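Local coordinates for methyltransferase domain-containing protein (Pyrococcus horikoshii, PDB 1VE3), which binds S-adenosylmethionine and is probably a methyltransferase with a Rossmann-like fold, its substrate not established, at residues Arg22-Thr27 and Gly50-Leu55; Lys34-Arg39 and Tyr59-Val64; Val42-Cys47 and Tyr106-Asp111. All coordinates share one frame; numbering follows the deposited sequence.

Contact 1. Residues Arg22-Thr27 and Gly50-Leu55; sequences RSRIET and GGFSFL. With SAM (S-adenosylmethionine), chain C.
Ile25 lies over one face of the Phe52 ring, its CG1 4.2 Å from the ring centroid and 20° off the normal, a CH-pi contact offset toward the rim. The two side chains run past each other in opposite directions, and Phe52 CE1 lies 3.7 Å from Ile25 CA. The other branch, CG2, anti to the backbone N, reaches Leu55 CD2 at 3.8 Å, one turn further along the second helix. At the ring's edge stands Arg24, with NH2 3.8 Å from Phe52 CE2; seen from the arginine, that carbon sits over a face of the guanidinium. Segments 22-27 and 51-55 cross at -44°; they belong to helices 19-34 and 51-58, the latter following the first strand of the Rossmann-like methyltransferase fold and packing against the S-adenosylmethionine site. Arg24, bent at chi3 (56°), turns NH2 to OXT of the ligand carboxylate, near the guanidinium plane, in a hydrogen bond modelled too short for its exact length to be trusted. Asp111 makes a salt bridge to the same NH2, and Tyr21 a cation-pi contact. An alanine in place of Phe52 would be likely to leave Ile25 facing a gap and the Arg24 guanidinium without the ring edge against its face. Gly51 N is hydrogen-bonded to Tyr21 OH.

Contact 2. Residues Lys34-Arg39 and Tyr59-Val64; sequences KYMKKR and YGFEVV
Phe61 is held between Met36 and Arg39, which meet opposite faces of its ring. On one face the methyl CE of Met36, a selenomethionine, makes a CH-pi contact 4.2 Å from the centroid, while SE stands obliquely at 5.4 Å in a Met-aromatic contact. The other face takes Arg39 CD, 3.7 Å from the centroid and 23° off the normal. At the rim, Met36 O lies in the ring plane, 3.2 Å from Phe61 CZ.

Arg39 folds back at chi2 (-53°), which lays CD on the ring; the exact placing of the guanidinium beyond it is doubtful. Tyr59 O sits over one face of that guanidinium, 3.1 Å from NE, too poorly angled for a hydrogen bond. Nearer the backbone, Arg39 CB rests on Gly60 O at 3.3 Å.

Further out, Gly60, with positive phi, is the C-prime residue of a Schellman motif that ends helix 51-58 and turns the chain so that Phe61 faces the 34-39 loop. Tyr59 directs its hydroxyl to Glu29, and its ring makes a cation-pi contact with Arg188 of the second subunit.

This is structural packing away from the ligand site: the loop from helix 19-34 to strand 41-45 closes on the turn from helix 51-58 to strand 62-67, with Leu56 and Val42 beside both Met36 and Phe61 and Tyr106 of strand 104-110 against Met36.

Contact 3. Residues Val42-Cys47 and Tyr106-Asp111; sequences VLDLAC and YVIFID. With SAM (S-adenosylmethionine), chain C.
Leu43 and Ile108 carry the backbone pairing of two parallel strands. Leu43 N donates to Tyr106 O at 2.8 Å, Ile108 N to Leu43 O at 2.8 Å, and Leu45 N to Ile108 O at 3.0 Å. CA-H...O contacts from Val42 to Tyr106 O and from Val107 to Leu43 O supplement them.

Side chains pack on both faces. Val42, Asp44, Tyr106 and Ile108 share one, where Val42 CG2 meets Tyr106 CB at 3.8 Å in an apolar contact. Ile108 CG1, placed between the backbone N and the carbonyl carbon (chi1 64°), instead crosses the Asp44 carboxylate in van der Waals packing, 3.6 Å from OD1. On the other face Leu43 and Val107 lie side by side, pointing the same way. Phe109 turns its ring edge to Leu45 O, in plane, with CE1 4.1 Å from Ala46 CB.

Beyond Leu45 the strands part. A water bridges them, accepting from Ile110 N and lying within hydrogen-bonding distance of Leu45 O and of Asp44 OD1, whose other oxygen is held by Ser53.

The S-adenosylmethionine amino group enters the same split, donating to Ala46 O at 2.7 Å and Ile110 O at 3.1 Å. Binding at the C-terminal ends of the parallel strands is characteristic of Rossmann-like methyltransferases.

Strands 41-45 and 104-110 are central in the sheet, between 62-67 and 136-143; helix 51-58 packs on the Val42 and Ile108 face, and helix 118-131 on that of Leu43 and Val107.

Overall arrangement
From the N terminus, helix 19-34 supplies the first half of contact 1, the loop after it that of contact 2, and strand 41-45 that of contact 3. The second halves follow in the same order, on helix 51-58, at the start of strand 62-67 and on strand 104-110, so all three closures cross and none nests. Contacts 1 and 2 close spans of 22 and 19 residues, contact 3 one of 58. Contacts 1 and 3 share the ligand and are joined by Ser53 to Asp44 and Arg24 to Asp111; contact 2 joins contact 3 through Lys38 O and Tyr106 OH, and meets contact 1 where Val63 packs on Ser53. Together they tie helix 19-34 and the loop after it to helix 51-58 and the turn that follows, beside two paired central strands.

Contact 1. Residues Arg22-Thr27 and Gly50-Leu55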
loop_
_atom_site.group_PDB
_atom_site.type_symbol
_atom_site.label_atom_id
_atom_site.label_comp_id
_atom_site.label_asym_id
_atom_site.label_seq_id
_atom_site.Cartn_x
_atom_site.Cartn_y
_atom_site.Cartn_z
ATOM N N ARG A 22 0.453 2.861 -1.057
ATOM C CA ARG A 22 -0.290 2.187 -2.119
ATOM C C ARG A 22 -1.694 1.837 -1.656
ATOM O O ARG A 22 -2.653 1.940 -2.420
ATOM C CB ARG A 22 0.439 0.920 -2.569
ATOM C CG ARG A 22 1.737 1.193 -3.311
ATOM C CD ARG A 22 2.380 -0.100 -3.810
ATOM N NE ARG A 22 3.486 0.178 -4.724
ATOM C CZ ARG A 22 4.149 -0.748 -5.409
ATOM N NH1 ARG A 22 3.823 -2.029 -5.289
ATOM N NH2 ARG A 22 5.137 -0.391 -6.221
ATOM N N SER A 23 -1.803 1.423 -0.400
ATOM C CA SER A 23 -3.085 1.073 0.194
ATOM C C SER A 23 -4.051 2.255 0.109
ATOM O O SER A 23 -5.226 2.084 -0.213
ATOM C CB SER A 23 -2.893 0.678 1.660
ATOM O OG SER A 23 -4.148 0.492 2.294
ATOM N N ARG A 24 -3.545 3.451 0.402
ATOM C CA ARG A 24 -4.354 4.662 0.359
ATOM C C ARG A 24 -4.800 4.957 -1.071
ATOM O O ARG A 24 -5.961 5.292 -1.315
ATOM C CB ARG A 24 -3.555 5.838 0.914
ATOM C CG ARG A 24 -3.156 5.674 2.380
ATOM C CD ARG A 24 -2.137 6.721 2.775
ATOM N NE ARG A 24 -2.644 8.052 2.509
ATOM C CZ ARG A 24 -2.022 8.967 1.776
ATOM N NH1 ARG A 24 -0.843 8.717 1.220
ATOM N NH2 ARG A 24 -2.605 10.136 1.583
ATOM N N ILE A 25 -3.876 4.824 -2.017
ATOM C CA ILE A 25 -4.192 5.070 -3.416
ATOM C C ILE A 25 -5.266 4.111 -3.924
ATOM O O ILE A 25 -6.304 4.535 -4.435
ATOM C CB ILE A 25 -2.926 4.934 -4.303
ATOM C CG1 ILE A 25 -1.994 6.120 -4.053
ATOM C CG2 ILE A 25 -3.312 4.854 -5.772
ATOM C CD1 ILE A 25 -0.706 6.078 -4.848
ATOM N N GLU A 26 -5.032 2.815 -3.762
ATOM C CA GLU A 26 -5.975 1.819 -4.248
ATOM C C GLU A 26 -7.335 1.861 -3.556
ATOM O O GLU A 26 -8.329 1.366 -4.090
ATOM C CB GLU A 26 -5.345 0.428 -4.142
ATOM C CG GLU A 26 -3.980 0.357 -4.822
ATOM C CD GLU A 26 -3.391 -1.039 -4.862
ATOM O OE1 GLU A 26 -3.448 -1.750 -3.832
ATOM O OE2 GLU A 26 -2.856 -1.421 -5.926
ATOM N N THR A 27 -7.392 2.452 -2.370
ATOM C CA THR A 27 -8.665 2.542 -1.674
ATOM C C THR A 27 -9.485 3.687 -2.272
ATOM O O THR A 27 -10.680 3.545 -2.518
ATOM C CB THR A 27 -8.467 2.776 -0.156
ATOM O OG1 THR A 27 -7.957 1.581 0.449
ATOM C CG2 THR A 27 -9.786 3.146 0.511
ATOM N N GLY A 50 3.221 13.765 -4.143
ATOM C CA GLY A 50 2.618 13.643 -5.463
ATOM C C GLY A 50 2.006 12.320 -5.895
ATOM O O GLY A 50 1.661 12.152 -7.069
ATOM N N GLY A 51 1.854 11.384 -4.966
ATOM C CA GLY A 51 1.278 10.102 -5.321
ATOM C C GLY A 51 -0.052 10.153 -6.066
ATOM O O GLY A 51 -0.228 9.476 -7.083
ATOM N N PHE A 52 -1.002 10.945 -5.575
ATOM C CA PHE A 52 -2.300 11.007 -6.237
ATOM C C PHE A 52 -2.248 11.799 -7.536
ATOM O O PHE A 52 -3.136 11.686 -8.372
ATOM C CB PHE A 52 -3.354 11.572 -5.276
ATOM C CG PHE A 52 -3.788 10.590 -4.233
ATOM C CD1 PHE A 52 -4.760 9.640 -4.518
ATOM C CD2 PHE A 52 -3.171 10.560 -2.989
ATOM C CE1 PHE A 52 -5.111 8.671 -3.582
ATOM C CE2 PHE A 52 -3.517 9.590 -2.041
ATOM C CZ PHE A 52 -4.487 8.648 -2.341
ATOM N N SER A 53 -1.201 12.593 -7.706
ATOM C CA SER A 53 -1.047 13.360 -8.930
ATOM C C SER A 53 -0.713 12.380 -10.057
ATOM O O SER A 53 -1.404 12.329 -11.071
ATOM C CB SER A 53 0.068 14.394 -8.772
ATOM O OG SER A 53 -0.305 15.400 -7.847
ATOM N N PHE A 54 0.338 11.588 -9.861
ATOM C CA PHE A 54 0.750 10.607 -10.857
ATOM C C PHE A 54 -0.419 9.697 -11.209
ATOM O O PHE A 54 -0.617 9.346 -12.370
ATOM C CB PHE A 54 1.930 9.785 -10.331
ATOM C CG PHE A 54 3.102 10.622 -9.913
ATOM C CD1 PHE A 54 3.596 11.611 -10.761
ATOM C CD2 PHE A 54 3.687 10.459 -8.662
ATOM C CE1 PHE A 54 4.645 12.429 -10.369
ATOM C CE2 PHE A 54 4.742 11.276 -8.256
ATOM C CZ PHE A 54 5.222 12.265 -9.114
ATOM N N LEU A 55 -1.202 9.317 -10.208
ATOM C CA LEU A 55 -2.354 8.457 -10.460
ATOM C C LEU A 55 -3.324 9.117 -11.444
ATOM O O LEU A 55 -3.761 8.489 -12.410
ATOM C CB LEU A 55 -3.092 8.152 -9.159
ATOM C CG LEU A 55 -4.388 7.367 -9.341
ATOM C CD1 LEU A 55 -4.062 5.988 -9.886
ATOM C CD2 LEU A 55 -5.123 7.265 -8.010
HETATM N N SAM C . -2.446 14.907 -0.221
HETATM C CA SAM C . -1.269 14.220 0.384
HETATM C C SAM C . -1.426 12.709 0.227
HETATM O O SAM C . -0.418 12.039 -0.033
HETATM O OXT SAM C . -2.604 12.263 0.388
HETATM C CB SAM C . -1.230 14.565 1.838
HETATM C CG SAM C . 0.090 14.469 2.426
HETATM S SD SAM C . 0.162 14.881 4.214
HETATM C CE SAM C . -0.820 13.762 4.992
HETATM C "C5'" SAM C . -0.444 16.572 4.323
HETATM C "C4'" SAM C . 0.365 17.703 3.503
HETATM O "O4'" SAM C . -0.286 19.005 3.707
HETATM C "C3'" SAM C . 1.771 17.952 4.028
HETATM O "O3'" SAM C . 2.531 17.423 2.831
HETATM C "C2'" SAM C . 2.060 19.413 4.081
HETATM O "O2'" SAM C . 3.257 19.990 3.662
HETATM C "C1'" SAM C . 0.725 19.956 3.448
HETATM N N9 SAM C . 0.349 21.277 3.968
HETATM C C8 SAM C . 0.188 21.766 5.263
HETATM N N7 SAM C . -0.165 23.028 5.313
HETATM C C5 SAM C . -0.243 23.406 4.008
HETATM C C6 SAM C . -0.577 24.658 3.328
HETATM N N6 SAM C . -0.901 25.777 3.997
HETATM N N1 SAM C . -0.560 24.706 1.917
HETATM C C2 SAM C . -0.233 23.585 1.199
HETATM N N3 SAM C . 0.093 22.374 1.731
HETATM C C4 SAM C . 0.072 22.337 3.148
#

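Contact 2. Residues Lys34-Arg39 and Tyr59-Val64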
loop_
_atom_site.group_PDB
_atom_site.type_symbol
_atom_site.label_atom_id
_atom_site.label_comp_id
_atom_site.label_asym_id
_atom_site.label_seq_id
_atom_site.Cartn_x
_atom_site.Cartn_y
_atom_site.Cartn_z
ATOM N N LYS A 34 -15.195 7.453 -9.921
ATOM C CA LYS A 34 -16.646 7.436 -9.919
ATOM C C LYS A 34 -17.192 8.853 -10.053
ATOM O O LYS A 34 -18.345 9.045 -10.442
ATOM C CB LYS A 34 -17.159 6.801 -8.625
ATOM C CG LYS A 34 -18.673 6.749 -8.491
ATOM C CD LYS A 34 -19.067 5.968 -7.246
ATOM C CE LYS A 34 -20.570 5.923 -7.063
ATOM N NZ LYS A 34 -20.964 5.071 -5.903
ATOM N N TYR A 35 -16.360 9.842 -9.744
ATOM C CA TYR A 35 -16.787 11.233 -9.815
ATOM C C TYR A 35 -15.892 12.102 -10.689
ATOM O O TYR A 35 -16.051 13.319 -10.737
ATOM C CB TYR A 35 -16.867 11.813 -8.402
ATOM C CG TYR A 35 -17.858 11.094 -7.515
ATOM C CD1 TYR A 35 -19.219 11.109 -7.808
ATOM C CD2 TYR A 35 -17.437 10.396 -6.387
ATOM C CE1 TYR A 35 -20.137 10.448 -6.998
ATOM C CE2 TYR A 35 -18.346 9.731 -5.571
ATOM C CZ TYR A 35 -19.695 9.762 -5.883
ATOM O OH TYR A 35 -20.599 9.113 -5.074
HETATM N N MSE A 36 -14.953 11.473 -11.383
HETATM C CA MSE A 36 -14.044 12.206 -12.256
HETATM C C MSE A 36 -14.039 11.579 -13.641
HETATM O O MSE A 36 -12.984 11.355 -14.237
HETATM C CB MSE A 36 -12.629 12.204 -11.672
HETATM C CG MSE A 36 -12.502 12.965 -10.357
HETATM SE SE MSE A 36 -10.716 12.914 -9.592
HETATM C CE MSE A 36 -9.853 14.223 -10.707
ATOM N N LYS A 37 -15.233 11.293 -14.149
ATOM C CA LYS A 37 -15.373 10.687 -15.464
ATOM C C LYS A 37 -14.843 11.614 -16.552
ATOM O O LYS A 37 -14.103 11.179 -17.434
ATOM C CB LYS A 37 -16.838 10.331 -15.719
ATOM C CG LYS A 37 -17.363 9.230 -14.803
ATOM C CD LYS A 37 -18.821 8.904 -15.098
ATOM C CE LYS A 37 -19.295 7.682 -14.321
ATOM N NZ LYS A 37 -19.189 7.853 -12.843
ATOM N N LYS A 38 -15.205 12.891 -16.488
ATOM C CA LYS A 38 -14.729 13.850 -17.481
ATOM C C LYS A 38 -13.333 14.350 -17.126
ATOM O O LYS A 38 -13.120 14.911 -16.050
ATOM C CB LYS A 38 -15.681 15.044 -17.582
ATOM C CG LYS A 38 -15.274 16.054 -18.648
ATOM C CD LYS A 38 -16.326 17.135 -18.841
ATOM C CE LYS A 38 -16.033 17.964 -20.088
ATOM N NZ LYS A 38 -17.071 19.002 -20.365
ATOM N N ARG A 39 -12.382 14.150 -18.032
ATOM C CA ARG A 39 -11.015 14.589 -17.795
ATOM C C ARG A 39 -10.972 16.105 -17.807
ATOM O O ARG A 39 -11.870 16.750 -18.351
ATOM C CB ARG A 39 -10.070 14.042 -18.874
ATOM C CG ARG A 39 -10.211 12.545 -19.125
ATOM C CD ARG A 39 -10.104 11.745 -17.843
ATOM N NE ARG A 39 -10.407 10.333 -18.054
ATOM C CZ ARG A 39 -10.568 9.446 -17.076
ATOM N NH1 ARG A 39 -10.454 9.821 -15.810
ATOM N NH2 ARG A 39 -10.850 8.185 -17.362
ATOM N N TYR A 59 -4.461 8.618 -15.723
ATOM C CA TYR A 59 -5.850 8.445 -16.123
ATOM C C TYR A 59 -6.240 9.488 -17.164
ATOM O O TYR A 59 -7.408 9.606 -17.539
ATOM C CB TYR A 59 -6.765 8.543 -14.904
ATOM C CG TYR A 59 -7.023 7.217 -14.231
ATOM C CD1 TYR A 59 -7.861 6.269 -14.818
ATOM C CD2 TYR A 59 -6.439 6.909 -13.007
ATOM C CE1 TYR A 59 -8.114 5.050 -14.201
ATOM C CE2 TYR A 59 -6.683 5.693 -12.379
ATOM C CZ TYR A 59 -7.524 4.767 -12.979
ATOM O OH TYR A 59 -7.787 3.568 -12.349
ATOM N N GLY A 60 -5.250 10.245 -17.622
ATOM C CA GLY A 60 -5.503 11.256 -18.630
ATOM C C GLY A 60 -5.962 12.604 -18.108
ATOM O O GLY A 60 -6.870 13.207 -18.676
ATOM N N PHE A 61 -5.346 13.077 -17.029
ATOM C CA PHE A 61 -5.687 14.374 -16.455
ATOM C C PHE A 61 -4.479 15.297 -16.511
ATOM O O PHE A 61 -3.337 14.842 -16.453
ATOM C CB PHE A 61 -6.122 14.221 -14.997
ATOM C CG PHE A 61 -7.518 13.711 -14.824
ATOM C CD1 PHE A 61 -8.600 14.581 -14.878
ATOM C CD2 PHE A 61 -7.756 12.360 -14.602
ATOM C CE1 PHE A 61 -9.897 14.116 -14.712
ATOM C CE2 PHE A 61 -9.048 11.883 -14.435
ATOM C CZ PHE A 61 -10.125 12.763 -14.490
ATOM N N GLU A 62 -4.736 16.595 -16.636
ATOM C CA GLU A 62 -3.674 17.595 -16.661
ATOM C C GLU A 62 -3.526 17.972 -15.189
ATOM O O GLU A 62 -4.403 18.632 -14.620
ATOM C CB GLU A 62 -4.112 18.802 -17.494
ATOM C CG GLU A 62 -3.054 19.881 -17.630
ATOM C CD GLU A 62 -3.528 21.056 -18.458
ATOM O OE1 GLU A 62 -2.761 22.034 -18.595
ATOM O OE2 GLU A 62 -4.665 21.003 -18.972
ATOM N N VAL A 63 -2.417 17.563 -14.577
ATOM C CA VAL A 63 -2.220 17.792 -13.147
ATOM C C VAL A 63 -1.206 18.817 -12.658
ATOM O O VAL A 63 -0.101 18.940 -13.188
ATOM C CB VAL A 63 -1.894 16.455 -12.442
ATOM C CG1 VAL A 63 -1.865 16.650 -10.936
ATOM C CG2 VAL A 63 -2.915 15.408 -12.836
ATOM N N VAL A 64 -1.602 19.537 -11.615
ATOM C CA VAL A 64 -0.753 20.529 -10.973
ATOM C C VAL A 64 -0.762 20.225 -9.477
ATOM O O VAL A 64 -1.824 20.176 -8.850
ATOM C CB VAL A 64 -1.279 21.953 -11.179
ATOM C CG1 VAL A 64 -0.325 22.944 -10.545
ATOM C CG2 VAL A 64 -1.442 22.238 -12.667
#

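Contact 3. Residues Val42-Cys47 and Tyr106-Asp111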
loop_
_atom_site.group_PDB
_atom_site.type_symbol
_atom_site.label_atom_id
_atom_site.label_comp_id
_atom_site.label_asym_id
_atom_site.label_seq_id
_atom_site.Cartn_x
_atom_site.Cartn_y
_atom_site.Cartn_z
ATOM N N VAL A 42 -6.673 19.406 -13.132
ATOM C CA VAL A 42 -6.779 19.100 -11.710
ATOM C C VAL A 42 -5.716 19.759 -10.834
ATOM O O VAL A 42 -4.554 19.870 -11.223
ATOM C CB VAL A 42 -6.704 17.575 -11.469
ATOM C CG1 VAL A 42 -6.982 17.264 -10.008
ATOM C CG2 VAL A 42 -7.695 16.855 -12.371
ATOM N N LEU A 43 -6.131 20.196 -9.647
ATOM C CA LEU A 43 -5.212 20.804 -8.690
ATOM C C LEU A 43 -5.115 19.896 -7.460
ATOM O O LEU A 43 -6.115 19.639 -6.783
ATOM C CB LEU A 43 -5.699 22.189 -8.256
ATOM C CG LEU A 43 -4.903 22.778 -7.077
ATOM C CD1 LEU A 43 -3.482 23.059 -7.521
ATOM C CD2 LEU A 43 -5.565 24.061 -6.568
ATOM N N ASP A 44 -3.912 19.398 -7.189
ATOM C CA ASP A 44 -3.683 18.531 -6.035
ATOM C C ASP A 44 -3.202 19.440 -4.898
ATOM O O ASP A 44 -2.004 19.676 -4.741
ATOM C CB ASP A 44 -2.612 17.477 -6.360
ATOM C CG ASP A 44 -2.541 16.374 -5.317
ATOM O OD1 ASP A 44 -3.169 16.523 -4.248
ATOM O OD2 ASP A 44 -1.853 15.357 -5.561
ATOM N N LEU A 45 -4.146 19.951 -4.117
ATOM C CA LEU A 45 -3.826 20.858 -3.022
ATOM C C LEU A 45 -3.248 20.091 -1.830
ATOM O O LEU A 45 -3.879 19.161 -1.303
ATOM C CB LEU A 45 -5.085 21.637 -2.624
ATOM C CG LEU A 45 -4.877 22.929 -1.829
ATOM C CD1 LEU A 45 -3.834 23.801 -2.515
ATOM C CD2 LEU A 45 -6.199 23.665 -1.719
ATOM N N ALA A 46 -2.055 20.502 -1.400
ATOM C CA ALA A 46 -1.343 19.831 -0.310
ATOM C C ALA A 46 -1.069 18.417 -0.844
ATOM O O ALA A 46 -1.488 17.423 -0.249
ATOM C CB ALA A 46 -2.220 19.779 0.962
ATOM N N CYS A 47 -0.365 18.353 -1.978
ATOM C CA CYS A 47 -0.060 17.088 -2.659
ATOM C C CYS A 47 0.950 16.138 -2.015
ATOM O O CYS A 47 1.056 14.979 -2.426
ATOM C CB CYS A 47 0.403 17.372 -4.091
ATOM S SG CYS A 47 1.906 18.376 -4.190
ATOM N N TYR A 106 -11.086 20.453 -11.425
ATOM C CA TYR A 106 -11.056 19.641 -10.210
ATOM C C TYR A 106 -9.966 20.120 -9.267
ATOM O O TYR A 106 -8.937 20.644 -9.685
ATOM C CB TYR A 106 -10.754 18.167 -10.507
ATOM C CG TYR A 106 -11.741 17.436 -11.374
ATOM C CD1 TYR A 106 -11.552 17.348 -12.748
ATOM C CD2 TYR A 106 -12.845 16.795 -10.814
ATOM C CE1 TYR A 106 -12.435 16.637 -13.549
ATOM C CE2 TYR A 106 -13.737 16.080 -11.604
ATOM C CZ TYR A 106 -13.524 16.005 -12.974
ATOM O OH TYR A 106 -14.396 15.296 -13.773
ATOM N N VAL A 107 -10.214 19.911 -7.984
ATOM C CA VAL A 107 -9.282 20.249 -6.930
ATOM C C VAL A 107 -9.448 19.127 -5.925
ATOM O O VAL A 107 -10.532 18.950 -5.375
ATOM C CB VAL A 107 -9.643 21.586 -6.252
ATOM C CG1 VAL A 107 -8.808 21.774 -5.001
ATOM C CG2 VAL A 107 -9.410 22.736 -7.220
ATOM N N ILE A 108 -8.394 18.344 -5.712
ATOM C CA ILE A 108 -8.462 17.252 -4.748
ATOM C C ILE A 108 -7.678 17.662 -3.516
ATOM O O ILE A 108 -6.642 18.329 -3.614
ATOM C CB ILE A 108 -7.911 15.928 -5.332
ATOM C CG1 ILE A 108 -6.419 16.061 -5.651
ATOM C CG2 ILE A 108 -8.690 15.572 -6.585
ATOM C CD1 ILE A 108 -5.784 14.776 -6.177
ATOM N N PHE A 109 -8.190 17.260 -2.359
ATOM C CA PHE A 109 -7.623 17.617 -1.062
ATOM C C PHE A 109 -7.744 16.359 -0.194
ATOM O O PHE A 109 -8.818 16.043 0.341
ATOM C CB PHE A 109 -8.455 18.790 -0.513
ATOM C CG PHE A 109 -7.916 19.418 0.734
ATOM C CD1 PHE A 109 -6.586 19.810 0.822
ATOM C CD2 PHE A 109 -8.766 19.688 1.801
ATOM C CE1 PHE A 109 -6.108 20.462 1.953
ATOM C CE2 PHE A 109 -8.300 20.343 2.941
ATOM C CZ PHE A 109 -6.969 20.732 3.015
ATOM N N ILE A 110 -6.629 15.644 -0.061
ATOM C CA ILE A 110 -6.616 14.383 0.666
ATOM C C ILE A 110 -5.789 14.313 1.952
ATOM O O ILE A 110 -4.652 14.766 1.991
ATOM C CB ILE A 110 -6.145 13.252 -0.293
ATOM C CG1 ILE A 110 -7.113 13.162 -1.483
ATOM C CG2 ILE A 110 -6.047 11.928 0.452
ATOM C CD1 ILE A 110 -6.728 12.134 -2.535
ATOM N N ASP A 111 -6.376 13.725 2.994
ATOM C CA ASP A 111 -5.709 13.545 4.288
ATOM C C ASP A 111 -4.854 14.735 4.719
ATOM O O ASP A 111 -3.688 14.549 5.055
ATOM C CB ASP A 111 -4.792 12.309 4.248
ATOM C CG ASP A 111 -5.550 10.992 4.205
ATOM O OD1 ASP A 111 -6.447 10.792 5.052
ATOM O OD2 ASP A 111 -5.230 10.140 3.334
HETATM N N SAM C . -2.446 14.907 -0.221
HETATM C CA SAM C . -1.269 14.220 0.384
HETATM C C SAM C . -1.426 12.709 0.227
HETATM O O SAM C . -0.418 12.039 -0.033
HETATM O OXT SAM C . -2.604 12.263 0.388
HETATM C CB SAM C . -1.230 14.565 1.838
HETATM C CG SAM C . 0.090 14.469 2.426
HETATM S SD SAM C . 0.162 14.881 4.214
HETATM C CE SAM C . -0.820 13.762 4.992
HETATM C "C5'" SAM C . -0.444 16.572 4.323
HETATM C "C4'" SAM C . 0.365 17.703 3.503
HETATM O "O4'" SAM C . -0.286 19.005 3.707
HETATM C "C3'" SAM C . 1.771 17.952 4.028
HETATM O "O3'" SAM C . 2.531 17.423 2.831
HETATM C "C2'" SAM C . 2.060 19.413 4.081
HETATM O "O2'" SAM C . 3.257 19.990 3.662
HETATM C "C1'" SAM C . 0.725 19.956 3.448
HETATM N N9 SAM C . 0.349 21.277 3.968
HETATM C C8 SAM C . 0.188 21.766 5.263
HETATM N N7 SAM C . -0.165 23.028 5.313
HETATM C C5 SAM C . -0.243 23.406 4.008
HETATM C C6 SAM C . -0.577 24.658 3.328
HETATM N N6 SAM C . -0.901 25.777 3.997
HETATM N N1 SAM C . -0.560 24.706 1.917
HETATM C C2 SAM C . -0.233 23.585 1.199
HETATM N N3 SAM C . 0.093 22.374 1.731
HETATM C C4 SAM C . 0.072 22.337 3.148
HETATM O O HOH W 1 -4.417 16.651 -1.787
#